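Local coordinates for protein NADPH-dependent aldehyde reductase YqhD (Escherichia coli, PDB 4QGS) that reduces a broad range of short-chain aldehydes, among them butanal, propanal and toxic acrolein, to alcohols with NADPH and a zinc ion, at residues 98-112 with 140-152. Residues are numbered along the deposited sequence; the frame is centred on the assembly and turned at random.
Sequences TFLLAVGGGSVLDGT and SAIPMGCVLTLPA
The carbonyl oxygen of Ala102 takes the N-H of Val147 at 2.8 Å (N to O), almost in line with the C=O, and the CA-H of Cys146 leans on the same oxygen. Five more backbone bonds run from Leu100 N to Pro143 O at one end to Thr149 N and Gly104 O at the other, where the donor stands well above the carbonyl plane. Strands 99-104 and 144-148 are thus parallel neighbours, 16° apart.

On one face of their sheet Phe99, its CG anti to the backbone N (chi1 -161°), lays its ring along the other strand. Pro143 O and Met144 CA lie over one ring face, CD1 meets Pro143 CB at 3.6 Å, and CE2 comes within 3.5 Å of Gly145 N; the absence of a side chain on Gly145 suits a strand overlaid by this ring and by Leu101 CD1. Val182 also packs on the ring. Replacing Phe99 by alanine would remove the ring, and the Pro143-Gly145 backbone would probably lose its cover, with a gap left beside Val182.

Strand 99-104, helix 106-119 and strand 144-148 form a beta-alpha-beta crossover in the middle of the six-stranded, Rossmann-like nucleotide-binding sheet of an iron-containing alcohol dehydrogenase. The first turns of the helix (residues 106-112), nearly antiparallel to strand 144-148, cover the opposite face. Met144, bent at its last torsion, brings its CE between Leu109 CD1 and Thr112 CG2, 3.7 Å from each, a flexible thioether fitting between two branched side chains. Thr112 OG1 is bonded to Val108 O and to Thr46, while its methyl CG2 is the branch that packs on Met144.

At the strand ends, a CB on Gly104 would be jammed against the carbonyl O of Val103 and against Val108 CG2. Leu150 CD2 packs 3.7 Å from Gly105 CA, where a CB would clash with that methyl, so glycine suits this N-cap position. Gly106, Ser107 and Asp110 at the start of the helix, with Thr149 just past the strand, bind NADP(+) in the holoenzyme; here the site holds no cofactor.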
ATOM      1  N   THR A  98       6.496  13.643  22.867  1.00 27.79           N
ATOM      2  CA  THR A  98       5.239  14.319  22.566  1.00 29.66           C
ATOM      3  C   THR A  98       4.934  14.362  21.075  1.00 21.52           C
ATOM      4  O   THR A  98       3.892  14.873  20.665  1.00 24.99           O
ATOM      5  CB  THR A  98       5.240  15.763  23.086  1.00 31.47           C
ATOM      6  OG1 THR A  98       6.286  16.489  22.428  1.00 31.42           O
ATOM      7  CG2 THR A  98       5.478  15.784  24.583  1.00 35.26           C
ATOM      8  N   PHE A  99       5.852  13.851  20.265  1.00 29.04           N
ATOM      9  CA  PHE A  99       5.635  13.819  18.821  1.00 25.27           C
ATOM     10  C   PHE A  99       6.462  12.701  18.190  1.00 25.45           C
ATOM     11  O   PHE A  99       7.632  12.541  18.509  1.00 24.74           O
ATOM     12  CB  PHE A  99       5.993  15.167  18.179  1.00 22.09           C
ATOM     13  CG  PHE A  99       5.382  15.370  16.820  1.00 22.67           C
ATOM     14  CD1 PHE A  99       4.197  16.064  16.682  1.00 27.74           C
ATOM     15  CD2 PHE A  99       5.986  14.841  15.683  1.00 25.73           C
ATOM     16  CE1 PHE A  99       3.616  16.247  15.441  1.00 24.13           C
ATOM     17  CE2 PHE A  99       5.408  15.020  14.429  1.00 24.46           C
ATOM     18  CZ  PHE A  99       4.222  15.722  14.312  1.00 27.06           C
ATOM     19  N   LEU A 100       5.843  11.933  17.292  1.00 23.74           N
ATOM     20  CA  LEU A 100       6.538  10.855  16.589  1.00 21.49           C
ATOM     21  C   LEU A 100       6.782  11.210  15.127  1.00 19.63           C
ATOM     22  O   LEU A 100       5.921  11.784  14.480  1.00 21.76           O
ATOM     23  CB  LEU A 100       5.722   9.554  16.681  1.00 25.96           C
ATOM     24  CG  LEU A 100       5.555   9.017  18.100  1.00 26.22           C
ATOM     25  CD1 LEU A 100       4.321   8.122  18.199  1.00 30.43           C
ATOM     26  CD2 LEU A 100       6.777   8.252  18.497  1.00 26.19           C
ATOM     27  N   LEU A 101       7.959  10.870  14.603  1.00 19.47           N
ATOM     28  CA  LEU A 101       8.258  11.178  13.205  1.00 18.79           C
ATOM     29  C   LEU A 101       8.798   9.955  12.475  1.00 18.36           C
ATOM     30  O   LEU A 101       9.957   9.601  12.615  1.00 21.34           O
ATOM     31  CB  LEU A 101       9.261  12.327  13.099  1.00 16.56           C
ATOM     32  CG  LEU A 101       9.595  12.801  11.679  1.00 19.23           C
ATOM     33  CD1 LEU A 101       8.370  13.237  10.909  1.00 20.74           C
ATOM     34  CD2 LEU A 101      10.635  13.939  11.714  1.00 20.71           C
ATOM     35  N   ALA A 102       7.933   9.313  11.697  1.00 20.41           N
ATOM     36  CA  ALA A 102       8.320   8.097  10.991  1.00 20.65           C
ATOM     37  C   ALA A 102       9.070   8.446   9.717  1.00 21.50           C
ATOM     38  O   ALA A 102       8.570   9.199   8.881  1.00 21.91           O
ATOM     39  CB  ALA A 102       7.087   7.268  10.680  1.00 22.62           C
ATOM     40  N   VAL A 103      10.269   7.895   9.569  1.00 18.88           N
ATOM     41  CA  VAL A 103      11.075   8.135   8.385  1.00 21.26           C
ATOM     42  C   VAL A 103      11.341   6.806   7.682  1.00 19.40           C
ATOM     43  O   VAL A 103      12.065   5.960   8.202  1.00 25.37           O
ATOM     44  CB  VAL A 103      12.405   8.827   8.746  1.00 19.75           C
ATOM     45  CG1 VAL A 103      13.240   9.081   7.505  1.00 20.21           C
ATOM     46  CG2 VAL A 103      12.137  10.132   9.499  1.00 17.22           C
ATOM     47  N   GLY A 104      10.743   6.628   6.508  1.00 25.93           N
ATOM     48  CA  GLY A 104      10.875   5.383   5.770  1.00 24.59           C
ATOM     49  C   GLY A 104       9.653   5.067   4.931  1.00 28.57           C
ATOM     50  O   GLY A 104       9.017   5.972   4.383  1.00 22.52           O
ATOM     51  N   GLY A 105       9.319   3.779   4.828  1.00 27.99           N
ATOM     52  CA  GLY A 105       8.164   3.363   4.057  1.00 27.83           C
ATOM     53  C   GLY A 105       6.968   2.949   4.894  1.00 27.83           C
ATOM     54  O   GLY A 105       6.853   3.315   6.066  1.00 27.69           O
ATOM     55  N   GLY A 106       6.072   2.174   4.288  1.00 30.50           N
ATOM     56  CA  GLY A 106       4.815   1.809   4.925  1.00 34.51           C
ATOM     57  C   GLY A 106       4.955   1.003   6.200  1.00 35.96           C
ATOM     58  O   GLY A 106       4.118   1.089   7.102  1.00 34.24           O
ATOM     59  N   SER A 107       6.006   0.200   6.267  1.00 27.19           N
ATOM     60  CA  SER A 107       6.297  -0.588   7.460  1.00 27.80           C
ATOM     61  C   SER A 107       6.617   0.309   8.658  1.00 35.79           C
ATOM     62  O   SER A 107       6.113   0.097   9.761  1.00 33.86           O
ATOM     63  CB  SER A 107       7.461  -1.537   7.189  1.00 40.16           C
ATOM     64  OG  SER A 107       7.736  -2.340   8.323  1.00 53.80           O
ATOM     65  N   VAL A 108       7.458   1.313   8.436  1.00 30.79           N
ATOM     66  CA  VAL A 108       7.819   2.240   9.504  1.00 31.69           C
ATOM     67  C   VAL A 108       6.601   3.055   9.897  1.00 27.78           C
ATOM     68  O   VAL A 108       6.334   3.270  11.081  1.00 26.93           O
ATOM     69  CB  VAL A 108       8.978   3.178   9.080  1.00 30.02           C
ATOM     70  CG1 VAL A 108       9.269   4.218  10.168  1.00 25.48           C
ATOM     71  CG2 VAL A 108      10.228   2.372   8.771  1.00 28.67           C
ATOM     72  N   LEU A 109       5.856   3.493   8.890  1.00 25.52           N
ATOM     73  CA  LEU A 109       4.647   4.272   9.119  1.00 27.69           C
ATOM     74  C   LEU A 109       3.641   3.488   9.948  1.00 31.47           C
ATOM     75  O   LEU A 109       3.136   3.986  10.952  1.00 28.25           O
ATOM     76  CB  LEU A 109       4.024   4.689   7.790  1.00 27.44           C
ATOM     77  CG  LEU A 109       2.703   5.448   7.887  1.00 28.27           C
ATOM     78  CD1 LEU A 109       2.895   6.759   8.640  1.00 28.98           C
ATOM     79  CD2 LEU A 109       2.141   5.695   6.502  1.00 31.60           C
ATOM     80  N   ASP A 110       3.370   2.251   9.540  1.00 34.88           N
ATOM     81  CA  ASP A 110       2.362   1.431  10.207  1.00 32.96           C
ATOM     82  C   ASP A 110       2.716   1.166  11.669  1.00 26.38           C
ATOM     83  O   ASP A 110       1.874   1.295  12.558  1.00 29.76           O
ATOM     84  CB  ASP A 110       2.174   0.108   9.463  1.00 32.56           C
ATOM     85  CG  ASP A 110       1.398   0.276   8.174  1.00 43.54           C
ATOM     86  OD1 ASP A 110       0.880   1.390   7.935  1.00 41.00           O
ATOM     87  OD2 ASP A 110       1.286  -0.708   7.412  1.00 47.17           O
ATOM     88  N   GLY A 111       3.968   0.804  11.911  1.00 23.43           N
ATOM     89  CA  GLY A 111       4.423   0.539  13.257  1.00 26.53           C
ATOM     90  C   GLY A 111       4.349   1.790  14.108  1.00 30.74           C
ATOM     91  O   GLY A 111       4.042   1.740  15.293  1.00 28.42           O
ATOM     92  N   THR A 112       4.634   2.931  13.498  1.00 26.94           N
ATOM     93  CA  THR A 112       4.612   4.172  14.250  1.00 23.54           C
ATOM     94  C   THR A 112       3.173   4.559  14.592  1.00 31.47           C
ATOM     95  O   THR A 112       2.906   5.104  15.665  1.00 31.41           O
ATOM     96  CB  THR A 112       5.331   5.290  13.470  1.00 25.51           C
ATOM     97  OG1 THR A 112       6.688   4.881  13.239  1.00 22.80           O
ATOM     98  CG2 THR A 112       5.322   6.587  14.261  1.00 24.17           C
ATOM     99  N   SER A 140      -7.530   8.679  21.134  1.00 42.48           N
ATOM    100  CA  SER A 140      -6.474   9.670  21.024  1.00 46.80           C
ATOM    101  C   SER A 140      -5.169   8.983  20.694  1.00 44.58           C
ATOM    102  O   SER A 140      -5.002   7.789  20.944  1.00 40.00           O
ATOM    103  CB  SER A 140      -6.319  10.457  22.322  1.00 42.16           C
ATOM    104  OG  SER A 140      -5.643   9.673  23.292  1.00 39.27           O
ATOM    105  N   ALA A 141      -4.234   9.747  20.149  1.00 41.14           N
ATOM    106  CA  ALA A 141      -2.926   9.209  19.828  1.00 35.63           C
ATOM    107  C   ALA A 141      -1.888  10.313  19.936  1.00 30.34           C
ATOM    108  O   ALA A 141      -2.215  11.498  19.796  1.00 34.57           O
ATOM    109  CB  ALA A 141      -2.926   8.600  18.438  1.00 34.60           C
ATOM    110  N   ILE A 142      -0.650   9.926  20.210  1.00 34.59           N
ATOM    111  CA  ILE A 142       0.461  10.863  20.128  1.00 34.40           C
ATOM    112  C   ILE A 142       0.524  11.402  18.709  1.00 31.73           C
ATOM    113  O   ILE A 142       0.445  10.633  17.751  1.00 32.71           O
ATOM    114  CB  ILE A 142       1.785  10.204  20.501  1.00 33.08           C
ATOM    115  CG1 ILE A 142       1.725   9.712  21.941  1.00 40.04           C
ATOM    116  CG2 ILE A 142       2.967  11.171  20.307  1.00 31.37           C
ATOM    117  CD1 ILE A 142       3.047   9.323  22.472  1.00 43.31           C
ATOM    118  N   PRO A 143       0.630  12.729  18.569  1.00 31.53           N
ATOM    119  CA  PRO A 143       0.707  13.320  17.235  1.00 30.19           C
ATOM    120  C   PRO A 143       1.881  12.733  16.470  1.00 28.28           C
ATOM    121  O   PRO A 143       2.928  12.472  17.067  1.00 28.49           O
ATOM    122  CB  PRO A 143       0.915  14.808  17.521  1.00 33.41           C
ATOM    123  CG  PRO A 143       0.291  15.008  18.866  1.00 36.45           C
ATOM    124  CD  PRO A 143       0.623  13.760  19.624  1.00 29.81           C
ATOM    125  N   MET A 144       1.706  12.496  15.177  1.00 28.51           N
ATOM    126  CA  MET A 144       2.803  11.944  14.397  1.00 22.58           C
ATOM    127  C   MET A 144       2.791  12.479  12.978  1.00 24.62           C
ATOM    128  O   MET A 144       1.747  12.835  12.444  1.00 27.21           O
ATOM    129  CB  MET A 144       2.756  10.406  14.396  1.00 27.39           C
ATOM    130  CG  MET A 144       1.519   9.808  13.757  1.00 32.50           C
ATOM    131  SD  MET A 144       1.785   8.072  13.298  1.00 40.68           S
ATOM    132  CE  MET A 144       2.991   8.290  11.987  1.00 34.08           C
ATOM    133  N   GLY A 145       3.979  12.560  12.386  1.00 23.84           N
ATOM    134  CA  GLY A 145       4.126  12.927  10.994  1.00 20.07           C
ATOM    135  C   GLY A 145       5.048  11.902  10.364  1.00 18.25           C
ATOM    136  O   GLY A 145       5.519  10.977  11.041  1.00 22.14           O
ATOM    137  N   CYS A 146       5.295  12.038   9.069  1.00 19.02           N
ATOM    138  CA  CYS A 146       6.206  11.114   8.408  1.00 18.79           C
ATOM    139  C   CYS A 146       6.945  11.759   7.247  1.00 22.10           C
ATOM    140  O   CYS A 146       6.535  12.790   6.685  1.00 19.31           O
ATOM    141  CB  CYS A 146       5.454   9.862   7.927  1.00 20.48           C
ATOM    142  SG  CYS A 146       4.154  10.175   6.704  1.00 22.60           S
ATOM    143  N   VAL A 147       8.067  11.144   6.922  1.00 17.60           N
ATOM    144  CA  VAL A 147       8.847  11.476   5.752  1.00 19.06           C
ATOM    145  C   VAL A 147       8.945  10.180   4.956  1.00 20.92           C
ATOM    146  O   VAL A 147       9.640   9.251   5.371  1.00 21.42           O
ATOM    147  CB  VAL A 147      10.241  12.020   6.125  1.00 15.45           C
ATOM    148  CG1 VAL A 147      11.043  12.351   4.875  1.00 17.36           C
ATOM    149  CG2 VAL A 147      10.095  13.261   7.016  1.00 19.32           C
ATOM    150  N   LEU A 148       8.234  10.102   3.834  1.00 19.62           N
ATOM    151  CA  LEU A 148       8.094   8.828   3.116  1.00 22.38           C
ATOM    152  C   LEU A 148       9.113   8.654   1.996  1.00 24.51           C
ATOM    153  O   LEU A 148       9.204   9.478   1.091  1.00 30.97           O
ATOM    154  CB  LEU A 148       6.675   8.684   2.548  1.00 26.17           C
ATOM    155  CG  LEU A 148       5.534   8.607   3.566  1.00 28.34           C
ATOM    156  CD1 LEU A 148       4.182   8.418   2.877  1.00 28.97           C
ATOM    157  CD2 LEU A 148       5.773   7.489   4.578  1.00 27.75           C
ATOM    158  N   THR A 149       9.869   7.566   2.054  1.00 23.14           N
ATOM    159  CA  THR A 149      10.899   7.314   1.050  1.00 25.64           C
ATOM    160  C   THR A 149      10.328   6.528  -0.127  1.00 29.69           C
ATOM    161  O   THR A 149      11.018   6.262  -1.115  1.00 32.84           O
ATOM    162  CB  THR A 149      12.095   6.569   1.651  1.00 26.33           C
ATOM    163  OG1 THR A 149      11.630   5.426   2.373  1.00 29.00           O
ATOM    164  CG2 THR A 149      12.850   7.487   2.608  1.00 33.78           C
ATOM    165  N   LEU A 150       9.060   6.161   0.005  1.00 25.18           N
ATOM    166  CA  LEU A 150       8.267   5.605  -1.082  1.00 31.91           C
ATOM    167  C   LEU A 150       6.802   5.708  -0.652  1.00 30.20           C
ATOM    168  O   LEU A 150       6.522   5.819   0.539  1.00 34.47           O
ATOM    169  CB  LEU A 150       8.686   4.163  -1.399  1.00 33.75           C
ATOM    170  CG  LEU A 150       8.520   3.065  -0.353  1.00 34.94           C
ATOM    171  CD1 LEU A 150       8.605   1.705  -1.034  1.00 39.21           C
ATOM    172  CD2 LEU A 150       9.600   3.174   0.705  1.00 35.10           C
ATOM    173  N   PRO A 151       5.863   5.714  -1.612  1.00 31.68           N
ATOM    174  CA  PRO A 151       4.454   5.919  -1.242  1.00 34.07           C
ATOM    175  C   PRO A 151       3.917   4.860  -0.280  1.00 39.97           C
ATOM    176  O   PRO A 151       4.322   3.696  -0.344  1.00 34.28           O
ATOM    177  CB  PRO A 151       3.727   5.848  -2.589  1.00 35.77           C
ATOM    178  CG  PRO A 151       4.769   6.218  -3.598  1.00 36.33           C
ATOM    179  CD  PRO A 151       6.039   5.618  -3.070  1.00 34.46           C
ATOM    180  N   ALA A 152       3.015   5.271   0.606  1.00 39.50           N
ATOM    181  CA  ALA A 152       2.406   4.360   1.571  1.00 42.87           C
ATOM    182  C   ALA A 152       0.965   4.766   1.873  1.00 47.30           C
ATOM    183  O   ALA A 152       0.118   3.916   2.154  1.00 51.53           O
ATOM    184  CB  ALA A 152       3.219   4.321   2.846  1.00 41.27           C
TER
HETATM  185  O   HOH W   1       5.099   1.651   1.134  1.00 47.68           O